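Local coordinates for protein alpha,alpha-trehalose-phosphate synthase (UDP-forming) (Burkholderia vietnamiensis, PDB 5TVG) that belongs to glycosyltransferase family 20, has the GT-B architecture of two Rossmann-like domains, and binds uridine-5'-diphosphate and a magnesium ion, at residues A[233-238]-A[374-379]; A[266-271]-A[301-306]; A[357-362]-A[382-387]; A[367-372]-A[394-399]. One frame throughout, in Å; residues are numbered along the deposited sequence.

Interaction 1 (A[233-238]-A[374-379]). With UDP (uridine-5'-diphosphate), chain I.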
loop_
_atom_site.group_PDB
_atom_site.type_symbol
_atom_site.label_atom_id
_atom_site.label_comp_id
_atom_site.label_asym_id
_atom_site.label_seq_id
_atom_site.Cartn_x
_atom_site.Cartn_y
_atom_site.Cartn_z
ATOM N N TYR A 233 -19.757 -34.358 13.396
ATOM C CA TYR A 233 -18.848 -35.043 14.313
ATOM C C TYR A 233 -17.862 -34.002 14.821
ATOM O O TYR A 233 -16.735 -33.912 14.310
ATOM C CB TYR A 233 -18.073 -36.173 13.611
ATOM C CG TYR A 233 -18.888 -37.097 12.744
ATOM C CD1 TYR A 233 -19.318 -36.693 11.489
ATOM C CD2 TYR A 233 -19.143 -38.418 13.136
ATOM C CE1 TYR A 233 -20.054 -37.536 10.684
ATOM C CE2 TYR A 233 -19.838 -39.281 12.322
ATOM C CZ TYR A 233 -20.291 -38.848 11.099
ATOM O OH TYR A 233 -20.997 -39.696 10.281
ATOM N N PRO A 234 -18.248 -33.180 15.797
ATOM C CA PRO A 234 -17.339 -32.108 16.243
ATOM C C PRO A 234 -16.083 -32.704 16.864
ATOM O O PRO A 234 -16.157 -33.584 17.712
ATOM C CB PRO A 234 -18.172 -31.326 17.277
ATOM C CG PRO A 234 -19.227 -32.466 17.814
ATOM C CD PRO A 234 -19.508 -33.253 16.585
ATOM N N ILE A 235 -14.920 -32.228 16.434
ATOM C CA ILE A 235 -13.657 -32.781 16.919
ATOM C C ILE A 235 -13.354 -32.263 18.319
ATOM O O ILE A 235 -13.504 -31.059 18.615
ATOM C CB ILE A 235 -12.499 -32.425 15.968
ATOM C CG1 ILE A 235 -12.673 -33.084 14.611
ATOM C CG2 ILE A 235 -11.183 -32.875 16.567
ATOM C CD1 ILE A 235 -11.426 -32.832 13.690
ATOM N N GLY A 236 -12.922 -33.176 19.190
ATOM C CA GLY A 236 -12.500 -32.833 20.543
ATOM C C GLY A 236 -11.031 -33.104 20.848
ATOM O O GLY A 236 -10.204 -33.265 19.940
ATOM N N VAL A 237 -10.694 -33.206 22.133
ATOM C CA VAL A 237 -9.318 -33.362 22.580
ATOM C C VAL A 237 -9.287 -34.423 23.671
ATOM O O VAL A 237 -10.319 -34.987 24.048
ATOM C CB VAL A 237 -8.737 -32.025 23.109
ATOM C CG1 VAL A 237 -8.811 -30.914 22.031
ATOM C CG2 VAL A 237 -9.474 -31.627 24.374
ATOM N N TYR A 238 -8.088 -34.682 24.196
ATOM C CA TYR A 238 -7.907 -35.555 25.348
ATOM C C TYR A 238 -7.621 -34.662 26.543
ATOM O O TYR A 238 -6.450 -34.413 26.868
ATOM C CB TYR A 238 -6.776 -36.562 25.142
ATOM C CG TYR A 238 -7.079 -37.643 24.131
ATOM C CD1 TYR A 238 -8.289 -38.326 24.157
ATOM C CD2 TYR A 238 -6.138 -38.019 23.182
ATOM C CE1 TYR A 238 -8.563 -39.337 23.252
ATOM C CE2 TYR A 238 -6.399 -39.058 22.276
ATOM C CZ TYR A 238 -7.616 -39.700 22.317
ATOM O OH TYR A 238 -7.899 -40.715 21.419
ATOM N N MET A 374 -13.671 -25.344 14.098
ATOM C CA MET A 374 -13.851 -25.732 15.492
ATOM C C MET A 374 -13.016 -24.858 16.436
ATOM O O MET A 374 -13.573 -24.187 17.309
ATOM C CB MET A 374 -13.488 -27.217 15.674
ATOM C CG MET A 374 -13.501 -27.686 17.122
ATOM S SD MET A 374 -15.134 -27.468 17.914
ATOM C CE MET A 374 -16.215 -28.203 16.698
ATOM N N ASN A 375 -11.687 -24.857 16.238
ATOM C CA ASN A 375 -10.649 -24.254 17.079
ATOM C C ASN A 375 -10.353 -25.113 18.312
ATOM O O ASN A 375 -11.065 -25.037 19.328
ATOM C CB ASN A 375 -10.979 -22.814 17.537
ATOM C CG ASN A 375 -9.740 -22.101 18.089
ATOM O OD1 ASN A 375 -9.185 -22.495 19.130
ATOM N ND2 ASN A 375 -9.275 -21.072 17.370
ATOM N N LEU A 376 -9.298 -25.931 18.231
ATOM C CA LEU A 376 -8.909 -26.836 19.316
ATOM C C LEU A 376 -8.086 -26.144 20.391
ATOM O O LEU A 376 -8.075 -26.599 21.549
ATOM C CB LEU A 376 -8.112 -28.029 18.752
ATOM C CG LEU A 376 -8.875 -28.962 17.823
ATOM C CD1 LEU A 376 -7.941 -30.069 17.245
ATOM C CD2 LEU A 376 -10.098 -29.547 18.595
ATOM N N VAL A 377 -7.379 -25.067 20.027
ATOM C CA VAL A 377 -6.706 -24.233 21.031
ATOM C C VAL A 377 -7.680 -23.842 22.140
ATOM O O VAL A 377 -7.351 -23.910 23.334
ATOM C CB VAL A 377 -6.084 -22.988 20.366
ATOM C CG1 VAL A 377 -5.714 -21.890 21.423
ATOM C CG2 VAL A 377 -4.839 -23.378 19.526
ATOM N N ALA A 378 -8.904 -23.465 21.776
ATOM C CA ALA A 378 -9.902 -23.103 22.791
ATOM C C ALA A 378 -10.149 -24.268 23.753
ATOM O O ALA A 378 -10.146 -24.091 24.980
ATOM C CB ALA A 378 -11.203 -22.657 22.112
ATOM N N LYS A 379 -10.286 -25.482 23.214
ATOM C CA LYS A 379 -10.506 -26.649 24.071
ATOM C C LYS A 379 -9.244 -26.988 24.853
ATOM O O LYS A 379 -9.309 -27.267 26.064
ATOM C CB LYS A 379 -10.950 -27.846 23.220
ATOM C CG LYS A 379 -12.217 -27.567 22.418
ATOM C CD LYS A 379 -12.843 -28.839 21.803
ATOM C CE LYS A 379 -14.234 -28.517 21.187
ATOM N NZ LYS A 379 -14.885 -29.774 20.762
HETATM N N1 UDP I . -0.335 -25.695 17.540
HETATM C C2 UDP I . 0.906 -26.107 17.992
HETATM N N3 UDP I . 1.900 -25.166 17.912
HETATM C C4 UDP I . 1.788 -23.877 17.430
HETATM C C5 UDP I . 0.467 -23.519 16.969
HETATM C C6 UDP I . -0.527 -24.430 17.029
HETATM O O2 UDP I . 1.108 -27.218 18.455
HETATM O O4 UDP I . 2.798 -23.144 17.408
HETATM C "C1'" UDP I . -1.436 -26.685 17.599
HETATM C "C2'" UDP I . -2.507 -26.448 18.666
HETATM O "O2'" UDP I . -2.105 -27.117 19.847
HETATM C "C3'" UDP I . -3.700 -27.174 18.052
HETATM C "C4'" UDP I . -3.520 -26.902 16.565
HETATM O "O4'" UDP I . -2.108 -26.691 16.361
HETATM O "O3'" UDP I . -3.784 -28.563 18.353
HETATM C "C5'" UDP I . -4.233 -25.654 16.127
HETATM O "O5'" UDP I . -5.484 -26.139 15.646
HETATM P PA UDP I . -6.781 -25.268 15.729
HETATM O O1A UDP I . -7.917 -26.212 15.537
HETATM O O2A UDP I . -6.793 -24.403 16.979
HETATM O O3A UDP I . -6.681 -24.286 14.474
HETATM P PB UDP I . -5.993 -24.590 13.076
HETATM O O1B UDP I . -6.309 -26.066 12.813
HETATM O O2B UDP I . -6.866 -23.849 12.075
HETATM O O3B UDP I . -4.555 -24.205 13.065
#
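Where the two domains of the GT-B fold meet, the loop 233-238 runs past the start of helix 376-384, whose first turn binds the alpha phosphate of UDP; K379 and L376 of that helix meet I235 and V237 of the loop. The lysine chain stays extended beyond CG and carries NZ back to I235 O, 2.9 Å away. The ammonium group approaches from above the carbonyl plane, 35° out of it, rather than on a lone pair. A salt bridge to E404 also engages NZ, so the buried charge has both an anionic and a neutral partner. Beside this bond the L376 methyl CD2 packs 3.9 Å from V237 CG1. Because V237 CG1 is anti to the carbonyl carbon (chi1 -57°), it also comes within 3.9 Å of K379 CB. M374, bent at chi2 and chi3, brings its terminal CE to P234 CB at 3.7 Å. On the ligand side, L376 N donates to UDP O1A at 3.0 Å with an N-H...O angle of 168°, while V377 N reaches UDP O2A at 3.2 Å. The positive end of the helix dipole probably helps to steady the negative alpha phosphate. N375 is the N-cap of this helix: its ND2 is bound to D372, and its OD1 accepts from A378 N at 2.8 Å, in the plane of the amide carbonyl.

Interaction 2 (A[266-271]-A[301-306])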
loop_
_atom_site.group_PDB
_atom_site.type_symbol
_atom_site.label_atom_id
_atom_site.label_comp_id
_atom_site.label_asym_id
_atom_site.label_seq_id
_atom_site.Cartn_x
_atom_site.Cartn_y
_atom_site.Cartn_z
ATOM N N LYS A 266 -0.479 -10.121 35.257
ATOM C CA LYS A 266 -1.422 -11.080 34.688
ATOM C C LYS A 266 -1.078 -11.348 33.233
ATOM O O LYS A 266 -0.483 -10.514 32.550
ATOM C CB LYS A 266 -2.864 -10.562 34.806
ATOM C CG LYS A 266 -3.231 -10.080 36.214
ATOM C CD LYS A 266 -4.407 -10.846 36.795
ATOM C CE LYS A 266 -4.494 -10.694 38.318
ATOM N NZ LYS A 266 -3.557 -11.634 39.023
ATOM N N LEU A 267 -1.452 -12.535 32.761
ATOM C CA LEU A 267 -1.040 -13.018 31.452
ATOM C C LEU A 267 -2.272 -13.342 30.626
ATOM O O LEU A 267 -3.099 -14.161 31.033
ATOM C CB LEU A 267 -0.138 -14.240 31.598
ATOM C CG LEU A 267 0.175 -15.013 30.306
ATOM C CD1 LEU A 267 0.965 -14.100 29.306
ATOM C CD2 LEU A 267 0.889 -16.305 30.595
ATOM N N VAL A 268 -2.395 -12.689 29.484
ATOM C CA VAL A 268 -3.376 -13.033 28.470
ATOM C C VAL A 268 -2.614 -13.766 27.377
ATOM O O VAL A 268 -1.595 -13.268 26.881
ATOM C CB VAL A 268 -4.092 -11.787 27.914
ATOM C CG1 VAL A 268 -5.105 -12.192 26.842
ATOM C CG2 VAL A 268 -4.805 -10.973 29.025
ATOM N N MET A 269 -3.071 -14.965 27.049
ATOM C CA MET A 269 -2.367 -15.884 26.173
ATOM C C MET A 269 -3.175 -16.168 24.906
ATOM O O MET A 269 -4.365 -16.497 24.981
ATOM C CB MET A 269 -2.087 -17.187 26.934
ATOM C CG MET A 269 -1.152 -18.014 26.208
ATOM S SD MET A 269 0.542 -17.490 26.401
ATOM C CE MET A 269 1.110 -18.511 25.059
ATOM N N SER A 270 -2.506 -16.122 23.753
ATOM C CA SER A 270 -3.091 -16.509 22.473
ATOM C C SER A 270 -2.086 -17.359 21.717
ATOM O O SER A 270 -0.889 -17.073 21.751
ATOM C CB SER A 270 -3.447 -15.307 21.601
ATOM O OG SER A 270 -4.562 -14.630 22.108
ATOM N N VAL A 271 -2.574 -18.402 21.040
ATOM C CA VAL A 271 -1.779 -19.214 20.110
ATOM C C VAL A 271 -2.606 -19.401 18.842
ATOM O O VAL A 271 -3.733 -19.921 18.908
ATOM C CB VAL A 271 -1.381 -20.590 20.684
ATOM C CG1 VAL A 271 -0.659 -21.408 19.588
ATOM C CG2 VAL A 271 -0.456 -20.445 21.901
ATOM N N VAL A 301 -0.652 -6.202 33.191
ATOM C CA VAL A 301 -1.042 -7.358 32.396
ATOM C C VAL A 301 -0.225 -7.368 31.103
ATOM O O VAL A 301 0.153 -6.315 30.577
ATOM C CB VAL A 301 -2.569 -7.330 32.138
ATOM C CG1 VAL A 301 -2.970 -6.028 31.487
ATOM C CG2 VAL A 301 -3.004 -8.524 31.300
ATOM N N SER A 302 0.070 -8.571 30.603
ATOM C CA SER A 302 0.798 -8.743 29.357
ATOM C C SER A 302 0.047 -9.689 28.433
ATOM O O SER A 302 -0.501 -10.702 28.874
ATOM C CB SER A 302 2.230 -9.265 29.588
ATOM O OG SER A 302 3.076 -8.228 30.104
ATOM N N PHE A 303 0.001 -9.322 27.156
ATOM C CA PHE A 303 -0.636 -10.101 26.109
ATOM C C PHE A 303 0.480 -10.778 25.305
ATOM O O PHE A 303 1.272 -10.101 24.641
ATOM C CB PHE A 303 -1.534 -9.197 25.248
ATOM C CG PHE A 303 -2.195 -9.902 24.071
ATOM C CD1 PHE A 303 -2.330 -11.301 24.050
ATOM C CD2 PHE A 303 -2.711 -9.172 23.008
ATOM C CE1 PHE A 303 -2.917 -11.946 22.978
ATOM C CE2 PHE A 303 -3.309 -9.791 21.942
ATOM C CZ PHE A 303 -3.418 -11.211 21.932
ATOM N N VAL A 304 0.563 -12.108 25.401
ATOM C CA VAL A 304 1.516 -12.910 24.638
ATOM C C VAL A 304 0.772 -13.517 23.456
ATOM O O VAL A 304 -0.233 -14.215 23.641
ATOM C CB VAL A 304 2.167 -14.013 25.495
ATOM C CG1 VAL A 304 2.946 -15.026 24.573
ATOM C CG2 VAL A 304 3.098 -13.416 26.559
ATOM N N GLN A 305 1.223 -13.219 22.241
ATOM C CA GLN A 305 0.652 -13.811 21.036
ATOM C C GLN A 305 1.739 -14.615 20.333
ATOM O O GLN A 305 2.665 -14.039 19.743
ATOM C CB GLN A 305 0.089 -12.761 20.085
ATOM C CG GLN A 305 -0.331 -13.338 18.701
ATOM C CD GLN A 305 -1.638 -14.119 18.757
ATOM O OE1 GLN A 305 -2.688 -13.567 19.107
ATOM N NE2 GLN A 305 -1.582 -15.423 18.423
ATOM N N ILE A 306 1.625 -15.929 20.406
ATOM C CA ILE A 306 2.444 -16.834 19.613
ATOM C C ILE A 306 1.695 -17.053 18.313
ATOM O O ILE A 306 0.532 -17.476 18.328
ATOM C CB ILE A 306 2.681 -18.158 20.351
ATOM C CG1 ILE A 306 3.559 -17.899 21.580
ATOM C CG2 ILE A 306 3.284 -19.220 19.392
ATOM C CD1 ILE A 306 3.655 -19.051 22.516
#
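F303 and S270 lie on neighbouring parallel strands of a beta-alpha-beta unit, strand 266-271, helix 280-293 and strand 301-306, in a Rossmann-like sheet. From CB the F303 side chain rises on the face it shares with V268, S270 and Q305, and with CG anti to the backbone N (chi1 177°) the ring turns its edge to the neighbouring strand. CD1 meets V268 CG1 at 4.0 Å and also lies near V268 O. Farther round, CE1 comes to 3.3 Å from S270 OG, which is hydrogen-bonded to Y366 O, and CZ stands 3.6 Å from the same oxygen. F287 of helix 280-293 meets the ring edge-to-face. Five backbone hydrogen bonds join the strands, the V304 N to V268 O bond measuring 2.9 Å. On the other face L267 CD1 touches V304 CG2 at 3.5 Å. M269 lays SD beside V304 CG1, and its CE ends 3.6 Å from I306 CD1. V271, at the strand's C-terminal end, touches UDP and sets CG2 4.2 Å from I306 CB.

Interaction 3 (A[357-362]-A[382-387]). With MG (magnesium ion), chain O.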
loop_
_atom_site.group_PDB
_atom_site.type_symbol
_atom_site.label_atom_id
_atom_site.label_comp_id
_atom_site.label_asym_id
_atom_site.label_seq_id
_atom_site.Cartn_x
_atom_site.Cartn_y
_atom_site.Cartn_z
ATOM N N ALA A 357 1.622 -25.734 29.102
ATOM C CA ALA A 357 2.101 -25.080 30.313
ATOM C C ALA A 357 1.897 -23.554 30.261
ATOM O O ALA A 357 1.698 -22.937 31.313
ATOM C CB ALA A 357 3.569 -25.431 30.571
ATOM N N PHE A 358 1.971 -22.931 29.068
ATOM C CA PHE A 358 1.675 -21.494 28.938
ATOM C C PHE A 358 0.204 -21.200 29.242
ATOM O O PHE A 358 -0.105 -20.249 29.963
ATOM C CB PHE A 358 2.011 -20.976 27.528
ATOM C CG PHE A 358 3.453 -21.125 27.128
ATOM C CD1 PHE A 358 4.461 -21.172 28.075
ATOM C CD2 PHE A 358 3.793 -21.232 25.780
ATOM C CE1 PHE A 358 5.792 -21.319 27.696
ATOM C CE2 PHE A 358 5.119 -21.396 25.382
ATOM C CZ PHE A 358 6.127 -21.436 26.348
ATOM N N PHE A 359 -0.713 -21.993 28.664
ATOM C CA PHE A 359 -2.147 -21.833 28.915
ATOM C C PHE A 359 -2.455 -21.913 30.407
ATOM O O PHE A 359 -3.202 -21.086 30.942
ATOM C CB PHE A 359 -2.944 -22.911 28.171
ATOM C CG PHE A 359 -2.911 -22.778 26.669
ATOM C CD1 PHE A 359 -2.655 -21.551 26.070
ATOM C CD2 PHE A 359 -3.069 -23.918 25.858
ATOM C CE1 PHE A 359 -2.613 -21.430 24.692
ATOM C CE2 PHE A 359 -3.033 -23.811 24.485
ATOM C CZ PHE A 359 -2.807 -22.562 23.887
ATOM N N ARG A 360 -1.896 -22.917 31.095
ATOM C CA ARG A 360 -2.149 -23.071 32.529
ATOM C C ARG A 360 -1.683 -21.851 33.326
ATOM O O ARG A 360 -2.366 -21.408 34.256
ATOM C CB ARG A 360 -1.444 -24.318 33.029
ATOM C CG ARG A 360 -1.735 -24.731 34.451
ATOM C CD ARG A 360 -1.123 -26.136 34.654
ATOM N NE ARG A 360 -1.472 -26.731 35.935
ATOM C CZ ARG A 360 -2.470 -27.588 36.116
ATOM N NH1 ARG A 360 -3.233 -27.957 35.084
ATOM N NH2 ARG A 360 -2.701 -28.077 37.332
ATOM N N MET A 361 -0.501 -21.326 32.998
ATOM C CA MET A 361 0.045 -20.187 33.730
ATOM C C MET A 361 -0.828 -18.957 33.564
ATOM O O MET A 361 -0.924 -18.151 34.487
ATOM C CB MET A 361 1.487 -19.892 33.278
ATOM C CG MET A 361 2.230 -18.822 34.118
ATOM S SD MET A 361 3.784 -18.310 33.288
ATOM C CE MET A 361 4.061 -19.810 32.355
ATOM N N SER A 362 -1.486 -18.812 32.412
ATOM C CA SER A 362 -2.226 -17.604 32.083
ATOM C C SER A 362 -3.522 -17.487 32.872
ATOM O O SER A 362 -4.058 -18.464 33.411
ATOM C CB SER A 362 -2.579 -17.560 30.603
ATOM O OG SER A 362 -3.455 -18.627 30.299
ATOM N N VAL A 382 -8.846 -24.729 27.890
ATOM C CA VAL A 382 -9.631 -25.150 29.062
ATOM C C VAL A 382 -8.951 -26.323 29.750
ATOM O O VAL A 382 -8.745 -26.312 30.969
ATOM C CB VAL A 382 -11.073 -25.510 28.647
ATOM C CG1 VAL A 382 -11.798 -26.256 29.770
ATOM C CG2 VAL A 382 -11.823 -24.237 28.190
ATOM N N ALA A 383 -8.517 -27.319 28.965
ATOM C CA ALA A 383 -7.969 -28.543 29.557
ATOM C C ALA A 383 -6.669 -28.322 30.306
ATOM O O ALA A 383 -6.331 -29.131 31.178
ATOM C CB ALA A 383 -7.726 -29.601 28.487
ATOM N N SER A 384 -5.931 -27.254 29.987
ATOM C CA SER A 384 -4.653 -27.037 30.636
ATOM C C SER A 384 -4.806 -26.475 32.032
ATOM O O SER A 384 -3.828 -26.476 32.796
ATOM C CB SER A 384 -3.789 -26.066 29.809
ATOM O OG SER A 384 -3.522 -26.574 28.503
ATOM N N GLN A 385 -5.987 -25.958 32.373
ATOM C CA GLN A 385 -6.092 -25.144 33.573
ATOM C C GLN A 385 -6.034 -25.992 34.827
ATOM O O GLN A 385 -6.489 -27.130 34.863
ATOM C CB GLN A 385 -7.383 -24.300 33.578
ATOM C CG GLN A 385 -7.487 -23.288 32.434
ATOM C CD GLN A 385 -6.283 -22.370 32.360
ATOM O OE1 GLN A 385 -5.995 -21.618 33.306
ATOM N NE2 GLN A 385 -5.536 -22.452 31.254
ATOM N N ASP A 386 -5.521 -25.393 35.877
ATOM C CA ASP A 386 -5.629 -25.967 37.202
ATOM C C ASP A 386 -7.026 -25.699 37.763
ATOM O O ASP A 386 -7.407 -24.526 37.925
ATOM C CB ASP A 386 -4.563 -25.343 38.088
ATOM C CG ASP A 386 -4.557 -25.897 39.479
ATOM O OD1 ASP A 386 -5.458 -26.690 39.844
ATOM O OD2 ASP A 386 -3.644 -25.511 40.227
ATOM N N PRO A 387 -7.807 -26.737 38.079
ATOM C CA PRO A 387 -9.171 -26.520 38.602
ATOM C C PRO A 387 -9.213 -25.781 39.916
ATOM O O PRO A 387 -10.277 -25.281 40.285
ATOM C CB PRO A 387 -9.739 -27.943 38.757
ATOM C CG PRO A 387 -8.528 -28.819 38.799
ATOM C CD PRO A 387 -7.501 -28.173 37.917
HETATM MG MG MG O . -4.281 -20.574 34.227
HETATM O O HOH W 1 -4.451 -22.489 36.074
HETATM O O HOH W 2 -5.241 -19.397 36.282
#
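R360 and S362, at the C-terminal end of helix 352-361, share a magnesium site with Q385, just past helix 376-384. The magnesium ion is bound by R360 O at 2.1 Å, S362 O at 2.3 Å and Q385 OE1 at 2.2 Å, with a longer water ligand. The negative end of the helix dipole probably favours the cation here. One shell out, Q385 NE2 donates almost straight to F359 O, at 2.7 Å and 174°. This bond, lying in the amide plane, helps to fix the rotation of the ligating group, together with a second bond from NE2 to Y381 O. NE2 comes in from one face of the F359 carbonyl plane and S362 OG, 2.6 Å from that oxygen, from the opposite face. Farther out, R360 CG is anti to the backbone N (chi1 -173°) and the chain runs extended, passing S384 O until NH1 bonds it at 2.8 Å. D386 OD1 is held by A388 N, with R360 NH2 only a long charge contact; D386 CB sits over one guanidinium face, 3.4 Å from NH2.

Interaction 4 (A[367-372]-A[394-399])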
loop_
_atom_site.group_PDB
_atom_site.type_symbol
_atom_site.label_atom_id
_atom_site.label_comp_id
_atom_site.label_asym_id
_atom_site.label_seq_id
_atom_site.Cartn_x
_atom_site.Cartn_y
_atom_site.Cartn_z
ATOM N N VAL A 367 -9.193 -16.193 22.324
ATOM C CA VAL A 367 -9.348 -17.022 21.135
ATOM C C VAL A 367 -10.533 -16.450 20.368
ATOM O O VAL A 367 -11.683 -16.852 20.587
ATOM C CB VAL A 367 -9.581 -18.496 21.469
ATOM C CG1 VAL A 367 -9.671 -19.343 20.177
ATOM C CG2 VAL A 367 -8.483 -18.998 22.379
ATOM N N THR A 368 -10.243 -15.560 19.409
ATOM C CA THR A 368 -11.286 -14.761 18.764
ATOM C C THR A 368 -11.239 -14.834 17.240
ATOM O O THR A 368 -11.216 -13.805 16.569
ATOM C CB THR A 368 -11.200 -13.303 19.238
ATOM O OG1 THR A 368 -9.949 -12.716 18.822
ATOM C CG2 THR A 368 -11.370 -13.227 20.745
ATOM N N PRO A 369 -11.283 -16.036 16.641
ATOM C CA PRO A 369 -11.245 -16.096 15.169
ATOM C C PRO A 369 -12.457 -15.420 14.548
ATOM O O PRO A 369 -13.552 -15.430 15.113
ATOM C CB PRO A 369 -11.240 -17.598 14.871
ATOM C CG PRO A 369 -11.857 -18.208 16.060
ATOM C CD PRO A 369 -11.406 -17.377 17.222
ATOM N N LEU A 370 -12.246 -14.820 13.370
ATOM C CA LEU A 370 -13.382 -14.314 12.618
ATOM C C LEU A 370 -14.228 -15.461 12.086
ATOM O O LEU A 370 -15.442 -15.297 11.895
ATOM C CB LEU A 370 -12.916 -13.429 11.461
ATOM C CG LEU A 370 -11.998 -12.261 11.864
ATOM C CD1 LEU A 370 -11.570 -11.391 10.640
ATOM C CD2 LEU A 370 -12.629 -11.436 12.977
ATOM N N ARG A 371 -13.609 -16.623 11.845
ATOM C CA ARG A 371 -14.336 -17.831 11.476
ATOM C C ARG A 371 -13.422 -19.021 11.702
ATOM O O ARG A 371 -12.248 -18.956 11.330
ATOM C CB ARG A 371 -14.795 -17.781 10.010
ATOM C CG ARG A 371 -15.926 -18.738 9.723
ATOM C CD ARG A 371 -17.199 -18.313 10.461
ATOM N NE ARG A 371 -18.258 -19.333 10.446
ATOM C CZ ARG A 371 -19.561 -19.044 10.417
ATOM N NH1 ARG A 371 -20.446 -20.026 10.402
ATOM N NH2 ARG A 371 -19.977 -17.761 10.366
ATOM N N ASP A 372 -13.945 -20.089 12.315
ATOM C CA ASP A 372 -13.143 -21.280 12.558
ATOM C C ASP A 372 -14.029 -22.522 12.570
ATOM O O ASP A 372 -15.108 -22.515 13.185
ATOM C CB ASP A 372 -12.392 -21.163 13.878
ATOM C CG ASP A 372 -10.889 -21.367 13.715
ATOM O OD1 ASP A 372 -10.442 -22.017 12.726
ATOM O OD2 ASP A 372 -10.148 -20.854 14.592
ATOM N N VAL A 394 -11.973 -16.475 26.703
ATOM C CA VAL A 394 -12.672 -15.467 25.919
ATOM C C VAL A 394 -12.691 -15.941 24.483
ATOM O O VAL A 394 -11.633 -16.041 23.848
ATOM C CB VAL A 394 -11.993 -14.092 26.035
ATOM C CG1 VAL A 394 -12.686 -13.098 25.131
ATOM C CG2 VAL A 394 -11.981 -13.655 27.469
ATOM N N LEU A 395 -13.883 -16.182 23.950
ATOM C CA LEU A 395 -14.026 -16.983 22.742
ATOM C C LEU A 395 -14.972 -16.323 21.758
ATOM O O LEU A 395 -16.095 -15.961 22.119
ATOM C CB LEU A 395 -14.550 -18.404 23.079
ATOM C CG LEU A 395 -14.827 -19.399 21.924
ATOM C CD1 LEU A 395 -13.532 -19.777 21.175
ATOM C CD2 LEU A 395 -15.554 -20.714 22.463
ATOM N N SER A 396 -14.560 -16.288 20.499
ATOM C CA SER A 396 -15.400 -15.799 19.422
ATOM C C SER A 396 -16.596 -16.712 19.156
ATOM O O SER A 396 -16.469 -17.949 19.105
ATOM C CB SER A 396 -14.556 -15.658 18.154
ATOM O OG SER A 396 -15.374 -15.482 17.029
ATOM N N GLU A 397 -17.770 -16.089 18.968
ATOM C CA GLU A 397 -18.979 -16.831 18.615
ATOM C C GLU A 397 -18.920 -17.410 17.205
ATOM O O GLU A 397 -19.853 -18.109 16.800
ATOM C CB GLU A 397 -20.216 -15.935 18.710
ATOM C CG GLU A 397 -20.077 -14.675 17.903
ATOM C CD GLU A 397 -21.382 -13.876 17.807
ATOM O OE1 GLU A 397 -22.257 -14.227 16.964
ATOM O OE2 GLU A 397 -21.529 -12.902 18.592
ATOM N N PHE A 398 -17.893 -17.083 16.422
ATOM C CA PHE A 398 -17.791 -17.609 15.081
ATOM C C PHE A 398 -16.873 -18.837 15.005
ATOM O O PHE A 398 -16.660 -19.364 13.913
ATOM C CB PHE A 398 -17.301 -16.510 14.122
ATOM C CG PHE A 398 -18.253 -15.332 13.969
ATOM C CD1 PHE A 398 -19.443 -15.468 13.284
ATOM C CD2 PHE A 398 -17.919 -14.070 14.448
ATOM C CE1 PHE A 398 -20.302 -14.387 13.120
ATOM C CE2 PHE A 398 -18.785 -12.986 14.280
ATOM C CZ PHE A 398 -19.978 -13.150 13.616
ATOM N N ALA A 399 -16.320 -19.292 16.132
ATOM C CA ALA A 399 -15.614 -20.574 16.210
ATOM C C ALA A 399 -16.623 -21.673 16.459
ATOM O O ALA A 399 -17.561 -21.484 17.247
ATOM C CB ALA A 399 -14.615 -20.582 17.361
#
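A chi1 of 167° at S396 swings OG opposite the backbone N and delivers it to P369 O, a bond of 2.6 Å, while a chi1 of -64° at F398 sets CG 3.5 Å from L370 O. The serine hydroxyl is used twice, since F398 N donates to S396 OG at 3.0 Å. That second bond makes an ST turn, set on a type I beta turn from S396 to A399 that ends the strand 392-396. Upstream of the turn the segments are parallel neighbours in the six-stranded sheet of a Rossmann-like domain: V367 N donates to V394 O at 2.9 Å, and V367 O takes S396 N. V367 and L395 lie side by side on one face, pointing the same way, with CG1 4.0 Å from CD1. Beyond the strands P369 CG rests 3.9 Å from A399 CB. D372 N then bonds F398 O at 3.2 Å, from above the carbonyl plane, and the D372 carboxylate turns away to a salt bridge with K278. R371, bent at chi2, meets D171 of the third subunit through NH1; its NH2 lies 3.7 Å from F398 CD1, with guanidinium and ring planes 30° apart.

Followed from the N terminus, the four contacts illustrate how short-range and long-range closures interleave in a GT-B enzyme. Segment 233-238 opens interaction 1, and interaction 2 closes its own short beta-alpha-beta loop, 266-271 to 301-306, wholly within that span. Segments 357-362 and 367-372 then open interactions 3 and 4 before 374-379 completes interaction 1; 382-387 and 394-399 follow in turn, so interactions 1, 3 and 4 all cross one another. Interaction 1 ties the interdomain loop to the ligand-binding helix 376-384. Interaction 3 joins that helix to helix 352-361, which packs on interaction 2 where M269 CE meets F358 CB, while interaction 4 borders interaction 1 through V367 and N375.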